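Local coordinates for protein UDP-4-amino-4,6-dideoxy-N-acetyl-beta-L-altrosamine transaminase (PDB 2FNU) that transfers an amino group from L-glutamate to a UDP-linked 4-keto sugar, the second step in making pseudaminic acid for flagellin modification, at residues L114-I118 against L143-L149; F295-I301 against Y341-I345. All blocks are in the same frame, centred on the assembly; numbering follows the deposited sequence.

The two contacts come one after the other along the chain: contact 1 closes before contact 2 opens. Their centres lie about 34 Å apart, and their nearest atoms about 17 Å. Contact 1 lies against the large mixed sheet, where the turn 114-118 meets the end of helix 137-146 beside strands 122-128 and 76-79. Contact 2 lies beside the small antiparallel sheet and includes the start of its strand 344-347, where helix 335-343 ends and helix 298-307 begins nearby. They share no helix or strand. Each ties together a separate part of the fold: contact 1 away from the annotated sites, contact 2 beside the sugar-nucleotide pocket, the side chain of Glu344 about 8 Å from the bound UDP-sugar.

Contact 1: L114-I118 against L143-L149; sequences LEKLI and LCKKHSL
Leu143 packs against the turn 114-118 on the buried side of this contact. Its CD2 meets Leu114 CB at 3.6 Å. Leu143 CD1 lies against one face of the Glu115 carboxylate, 3.5 Å from Glu115 CD. Ile118 fills the middle. With its CG1 anti to the carbonyl carbon (chi1 -61°), its CD1 reaches over one face of the His147 ring in a CH-pi contact, 3.9 Å from the centroid. The same methyl meets Leu149 CD1 tip to tip at 3.8 Å. Ile125 of strand 122-128 lies against both Leu114 and Leu149, so this apolar layer continues onto the large sheet.

The outer side is polar and more open. There Glu115 OE2 takes two donors. His147 NE2 gives Glu115 OE2 a nearly linear bond of 2.7 Å. The oxygen lies in the ring plane, but NE2 comes to its anti side, tilted 34° from the carboxylate plane; ring and carboxylate stand at right angles. Lys146 NZ, at the end of an extended chain, forms a salt bridge of 2.7 Å with the syn lone pair of Glu115 OE2. A water bridges Glu115 OE1 and Lys146 NZ. Next to it the helix ends in a Schellman motif, with Ser148 at positive phi: Leu149 N hydrogen-bonds to Cys144 O and Ser148 N to Lys145 O.

The contact thus ties a 3-10 turn to a helix C-terminus on the large sheet. The carboxylate would probably favour a positive charge on His147, though Lys146 nearby may offset this. The bond at NE2 and the methyl over the face together probably limit rotation of the imidazole.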
loop_
_atom_site.group_PDB
_atom_site.type_symbol
_atom_site.label_atom_id
_atom_site.label_comp_id
_atom_site.label_asym_id
_atom_site.label_seq_id
_atom_site.Cartn_x
_atom_site.Cartn_y
_atom_site.Cartn_z
ATOM N N LEU B 114 5.392 0.427 33.086
ATOM C CA LEU B 114 5.113 1.515 32.154
ATOM C C LEU B 114 5.085 2.880 32.820
ATOM O O LEU B 114 5.539 3.866 32.241
ATOM C CB LEU B 114 3.766 1.306 31.436
ATOM C CG LEU B 114 3.547 -0.002 30.686
ATOM C CD1 LEU B 114 2.115 -0.049 30.168
ATOM C CD2 LEU B 114 4.541 -0.069 29.533
ATOM N N GLU B 115 4.508 2.953 34.018
ATOM C CA GLU B 115 4.297 4.260 34.644
ATOM C C GLU B 115 5.615 4.998 34.868
ATOM O O GLU B 115 5.684 6.220 34.705
ATOM C CB GLU B 115 3.469 4.129 35.940
ATOM C CG GLU B 115 3.014 5.484 36.514
ATOM C CD GLU B 115 1.754 5.376 37.362
ATOM O OE1 GLU B 115 1.440 4.259 37.834
ATOM O OE2 GLU B 115 1.071 6.406 37.529
ATOM N N LYS B 116 6.677 4.255 35.179
ATOM C CA LYS B 116 7.962 4.890 35.434
ATOM C C LYS B 116 8.539 5.600 34.211
ATOM O O LYS B 116 9.455 6.406 34.341
ATOM C CB LYS B 116 8.970 3.883 35.992
ATOM C CG LYS B 116 9.330 2.737 35.050
ATOM C CD LYS B 116 10.430 1.899 35.705
ATOM C CE LYS B 116 10.768 0.673 34.909
ATOM N NZ LYS B 116 11.640 -0.228 35.726
ATOM N N LEU B 117 7.990 5.293 33.029
ATOM C CA LEU B 117 8.510 5.833 31.772
ATOM C C LEU B 117 7.785 7.087 31.324
ATOM O O LEU B 117 8.207 7.739 30.360
ATOM C CB LEU B 117 8.386 4.787 30.661
ATOM C CG LEU B 117 9.117 3.472 30.916
ATOM C CD1 LEU B 117 8.747 2.485 29.812
ATOM C CD2 LEU B 117 10.618 3.667 30.979
ATOM N N ILE B 118 6.699 7.419 32.018
ATOM C CA ILE B 118 5.868 8.535 31.634
ATOM C C ILE B 118 6.469 9.849 32.120
ATOM O O ILE B 118 6.939 9.956 33.268
ATOM C CB ILE B 118 4.429 8.360 32.167
ATOM C CG1 ILE B 118 3.813 7.089 31.571
ATOM C CG2 ILE B 118 3.569 9.581 31.832
ATOM C CD1 ILE B 118 2.429 6.681 32.132
ATOM N N LEU B 143 -4.105 3.261 33.147
ATOM C CA LEU B 143 -2.893 4.079 33.152
ATOM C C LEU B 143 -2.926 5.227 32.138
ATOM O O LEU B 143 -2.507 6.362 32.418
ATOM C CB LEU B 143 -1.675 3.198 32.924
ATOM C CG LEU B 143 -0.335 3.911 33.122
ATOM C CD1 LEU B 143 -0.131 4.370 34.567
ATOM C CD2 LEU B 143 0.851 3.040 32.701
ATOM N N CYS B 144 -3.402 4.930 30.932
ATOM C CA CYS B 144 -3.478 5.941 29.889
ATOM C C CYS B 144 -4.487 7.031 30.254
ATOM O O CYS B 144 -4.231 8.209 30.048
ATOM C CB CYS B 144 -3.837 5.285 28.552
ATOM S SG CYS B 144 -2.436 4.386 27.788
ATOM N N LYS B 145 -5.626 6.632 30.815
ATOM C CA LYS B 145 -6.629 7.609 31.251
ATOM C C LYS B 145 -6.012 8.489 32.341
ATOM O O LYS B 145 -6.118 9.713 32.297
ATOM C CB LYS B 145 -7.886 6.907 31.756
ATOM C CG LYS B 145 -9.016 7.857 32.113
ATOM C CD LYS B 145 -10.282 7.095 32.419
ATOM C CE LYS B 145 -11.435 8.057 32.679
ATOM N NZ LYS B 145 -12.719 7.324 32.889
ATOM N N LYS B 146 -5.320 7.857 33.295
ATOM C CA LYS B 146 -4.726 8.600 34.414
ATOM C C LYS B 146 -3.783 9.694 33.908
ATOM O O LYS B 146 -3.789 10.814 34.426
ATOM C CB LYS B 146 -3.989 7.635 35.359
ATOM C CG LYS B 146 -3.204 8.304 36.494
ATOM C CD LYS B 146 -2.442 7.266 37.325
ATOM C CE LYS B 146 -1.701 7.944 38.472
ATOM N NZ LYS B 146 -0.960 6.950 39.290
ATOM N N HIS B 147 -2.974 9.373 32.893
ATOM C CA HIS B 147 -1.912 10.262 32.412
ATOM C C HIS B 147 -2.246 11.006 31.114
ATOM O O HIS B 147 -1.375 11.620 30.501
ATOM C CB HIS B 147 -0.610 9.466 32.289
ATOM C CG HIS B 147 -0.005 9.117 33.615
ATOM N ND1 HIS B 147 0.722 10.025 34.351
ATOM C CD2 HIS B 147 -0.045 7.979 34.350
ATOM C CE1 HIS B 147 1.126 9.454 35.474
ATOM N NE2 HIS B 147 0.662 8.216 35.505
ATOM N N SER B 148 -3.523 10.974 30.736
ATOM C CA SER B 148 -4.009 11.674 29.539
ATOM C C SER B 148 -3.231 11.262 28.294
ATOM O O SER B 148 -2.844 12.103 27.484
ATOM C CB SER B 148 -3.951 13.196 29.725
ATOM O OG SER B 148 -4.755 13.577 30.828
ATOM N N LEU B 149 -2.975 9.955 28.182
ATOM C CA LEU B 149 -2.308 9.393 27.004
ATOM C C LEU B 149 -3.311 8.607 26.186
ATOM O O LEU B 149 -4.283 8.082 26.726
ATOM C CB LEU B 149 -1.216 8.414 27.429
ATOM C CG LEU B 149 -0.258 8.845 28.535
ATOM C CD1 LEU B 149 0.718 7.713 28.880
ATOM C CD2 LEU B 149 0.476 10.102 28.125
HETATM O O HOH W 1 -1.322 4.009 38.384
#

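Contact 2: F295-I301 against Y341-I345; sequences FTCKKLI and YHAEI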
loop_
_atom_site.group_PDB
_atom_site.type_symbol
_atom_site.label_atom_id
_atom_site.label_comp_id
_atom_site.label_asym_id
_atom_site.label_seq_id
_atom_site.Cartn_x
_atom_site.Cartn_y
_atom_site.Cartn_z
ATOM N N PHE B 295 21.005 -21.155 25.188
ATOM C CA PHE B 295 21.139 -19.837 24.554
ATOM C C PHE B 295 22.353 -19.773 23.633
ATOM O O PHE B 295 22.255 -19.288 22.514
ATOM C CB PHE B 295 21.230 -18.709 25.588
ATOM C CG PHE B 295 19.921 -18.366 26.275
ATOM C CD1 PHE B 295 19.864 -17.249 27.109
ATOM C CD2 PHE B 295 18.763 -19.135 26.105
ATOM C CE1 PHE B 295 18.686 -16.905 27.771
ATOM C CE2 PHE B 295 17.580 -18.798 26.766
ATOM C CZ PHE B 295 17.548 -17.694 27.605
ATOM N N THR B 296 23.493 -20.286 24.098
ATOM C CA THR B 296 24.741 -20.189 23.324
ATOM C C THR B 296 24.757 -21.067 22.082
ATOM O O THR B 296 25.532 -20.809 21.157
ATOM C CB THR B 296 25.998 -20.503 24.189
ATOM O OG1 THR B 296 25.847 -21.788 24.805
ATOM C CG2 THR B 296 26.183 -19.433 25.257
ATOM N N CYS B 297 23.921 -22.102 22.044
ATOM C CA CYS B 297 23.863 -22.932 20.837
ATOM C C CYS B 297 22.563 -22.783 20.038
ATOM O O CYS B 297 22.194 -23.674 19.265
ATOM C CB CYS B 297 24.162 -24.403 21.158
ATOM S SG CYS B 297 23.068 -25.146 22.354
ATOM N N LYS B 298 21.896 -21.641 20.206
ATOM C CA LYS B 298 20.621 -21.392 19.511
ATOM C C LYS B 298 20.675 -21.504 17.985
ATOM O O LYS B 298 19.811 -22.135 17.380
ATOM C CB LYS B 298 20.026 -20.049 19.892
ATOM C CG LYS B 298 18.619 -19.905 19.307
ATOM C CD LYS B 298 17.895 -18.785 19.926
ATOM C CE LYS B 298 16.402 -18.809 19.578
ATOM N NZ LYS B 298 15.845 -17.529 20.066
ATOM N N LYS B 299 21.682 -20.896 17.363
ATOM C CA LYS B 299 21.782 -20.967 15.907
ATOM C C LYS B 299 21.882 -22.420 15.423
ATOM O O LYS B 299 21.248 -22.786 14.435
ATOM C CB LYS B 299 22.972 -20.150 15.383
ATOM C CG LYS B 299 22.994 -19.996 13.863
ATOM C CD LYS B 299 21.759 -19.254 13.353
ATOM C CE LYS B 299 21.593 -19.410 11.844
ATOM N NZ LYS B 299 22.580 -18.607 11.068
ATOM N N LEU B 300 22.675 -23.241 16.114
ATOM C CA LEU B 300 22.800 -24.659 15.757
ATOM C C LEU B 300 21.476 -25.412 15.940
ATOM O O LEU B 300 21.122 -26.268 15.123
ATOM C CB LEU B 300 23.904 -25.335 16.567
ATOM C CG LEU B 300 25.332 -24.867 16.260
ATOM C CD1 LEU B 300 26.318 -25.637 17.121
ATOM C CD2 LEU B 300 25.662 -25.026 14.782
ATOM N N ILE B 301 20.752 -25.075 17.001
ATOM C CA ILE B 301 19.428 -25.669 17.254
ATOM C C ILE B 301 18.452 -25.329 16.128
ATOM O O ILE B 301 17.793 -26.220 15.568
ATOM C CB ILE B 301 18.869 -25.226 18.623
ATOM C CG1 ILE B 301 19.680 -25.878 19.748
ATOM C CG2 ILE B 301 17.375 -25.582 18.746
ATOM C CD1 ILE B 301 19.402 -25.301 21.118
ATOM N N TYR B 341 14.139 -12.897 23.682
ATOM C CA TYR B 341 14.649 -13.131 22.324
ATOM C C TYR B 341 15.580 -14.342 22.265
ATOM O O TYR B 341 15.483 -15.164 21.359
ATOM C CB TYR B 341 15.379 -11.878 21.864
ATOM C CG TYR B 341 16.149 -11.968 20.570
ATOM C CD1 TYR B 341 15.543 -12.393 19.390
ATOM C CD2 TYR B 341 17.481 -11.555 20.517
ATOM C CE1 TYR B 341 16.267 -12.438 18.179
ATOM C CE2 TYR B 341 18.210 -11.585 19.317
ATOM C CZ TYR B 341 17.599 -12.030 18.166
ATOM O OH TYR B 341 18.309 -12.034 16.986
ATOM N N HIS B 342 16.480 -14.458 23.235
ATOM C CA HIS B 342 17.412 -15.579 23.222
ATOM C C HIS B 342 16.668 -16.892 23.389
ATOM O O HIS B 342 17.016 -17.885 22.763
ATOM C CB HIS B 342 18.486 -15.406 24.294
ATOM C CG HIS B 342 19.362 -14.222 24.052
ATOM N ND1 HIS B 342 20.009 -13.553 25.067
ATOM C CD2 HIS B 342 19.696 -13.582 22.906
ATOM C CE1 HIS B 342 20.704 -12.552 24.559
ATOM N NE2 HIS B 342 20.531 -12.545 23.253
ATOM N N ALA B 343 15.607 -16.870 24.188
ATOM C CA ALA B 343 14.881 -18.104 24.523
ATOM C C ALA B 343 13.877 -18.550 23.457
ATOM O O ALA B 343 13.583 -19.745 23.323
ATOM C CB ALA B 343 14.166 -17.950 25.862
ATOM N N GLU B 344 13.330 -17.604 22.693
ATOM C CA GLU B 344 12.111 -17.919 21.936
ATOM C C GLU B 344 12.326 -18.589 20.578
ATOM O O GLU B 344 13.206 -18.205 19.799
ATOM C CB GLU B 344 11.284 -16.638 21.732
ATOM C CG GLU B 344 9.807 -16.882 21.350
ATOM C CD GLU B 344 9.557 -17.096 19.850
ATOM O OE1 GLU B 344 10.411 -16.713 19.007
ATOM O OE2 GLU B 344 8.467 -17.651 19.528
ATOM N N ILE B 345 11.469 -19.571 20.302
ATOM C CA ILE B 345 11.376 -20.212 18.984
ATOM C C ILE B 345 9.902 -20.371 18.675
ATOM O O ILE B 345 9.146 -20.841 19.529
ATOM C CB ILE B 345 12.035 -21.605 18.952
ATOM C CG1 ILE B 345 13.520 -21.493 19.323
ATOM C CG2 ILE B 345 11.879 -22.221 17.569
ATOM C CD1 ILE B 345 14.235 -22.862 19.405
#
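Lys298 NZ reaches the backbone carbonyls where helix 335-343 passes into strand 344-347. Lys298 NZ donates to Glu344 O at 2.7 Å, from 30° off the carbonyl plane. A second, weak bond runs from Lys298 NZ to His342 O at 3.0 Å. Tyr341 O also lies 2.7 Å from Lys298 NZ. Lys298 gets there as an extended chain, with CG anti to the backbone N (chi1 -172°). Its aliphatic part packs as well: Lys298 CE lies 3.9 Å from Ile345 CG1.

Next to the lysine, Phe295 covers the last turn of the helix. His342 CB sits over one face of the Phe295 ring, a CH-pi contact of 3.7 Å to the centroid. The imidazole of His342 turns its edge toward that face in an offset edge-to-face pair, with the planes at 62°. Phe295 CE2 touches Ala343 CB at 3.6 Å. Beyond the lysine, Ile301 CG2 meets Ile345 CD1 more loosely, at 4.2 Å. Phe369 of helix 355-370 packs on both isoleucines.

Glu344 directs its carboxylate to other partners, Ser346 OG and the backbone N of His315. His315 belongs to the substrate-binding residues, so strand 344-347 connects this contact to the sugar-nucleotide pocket.

One ammonium group gathers carbonyls at the junction of helix 335-343 and strand 344-347. The dipole at the helix end may help keep Lys298 protonated. The ammonium gives Glu344 O a hydrogen bond and His342 O a weak one, and so joins the first turn of helix 298-307 to the start of strand 344-347.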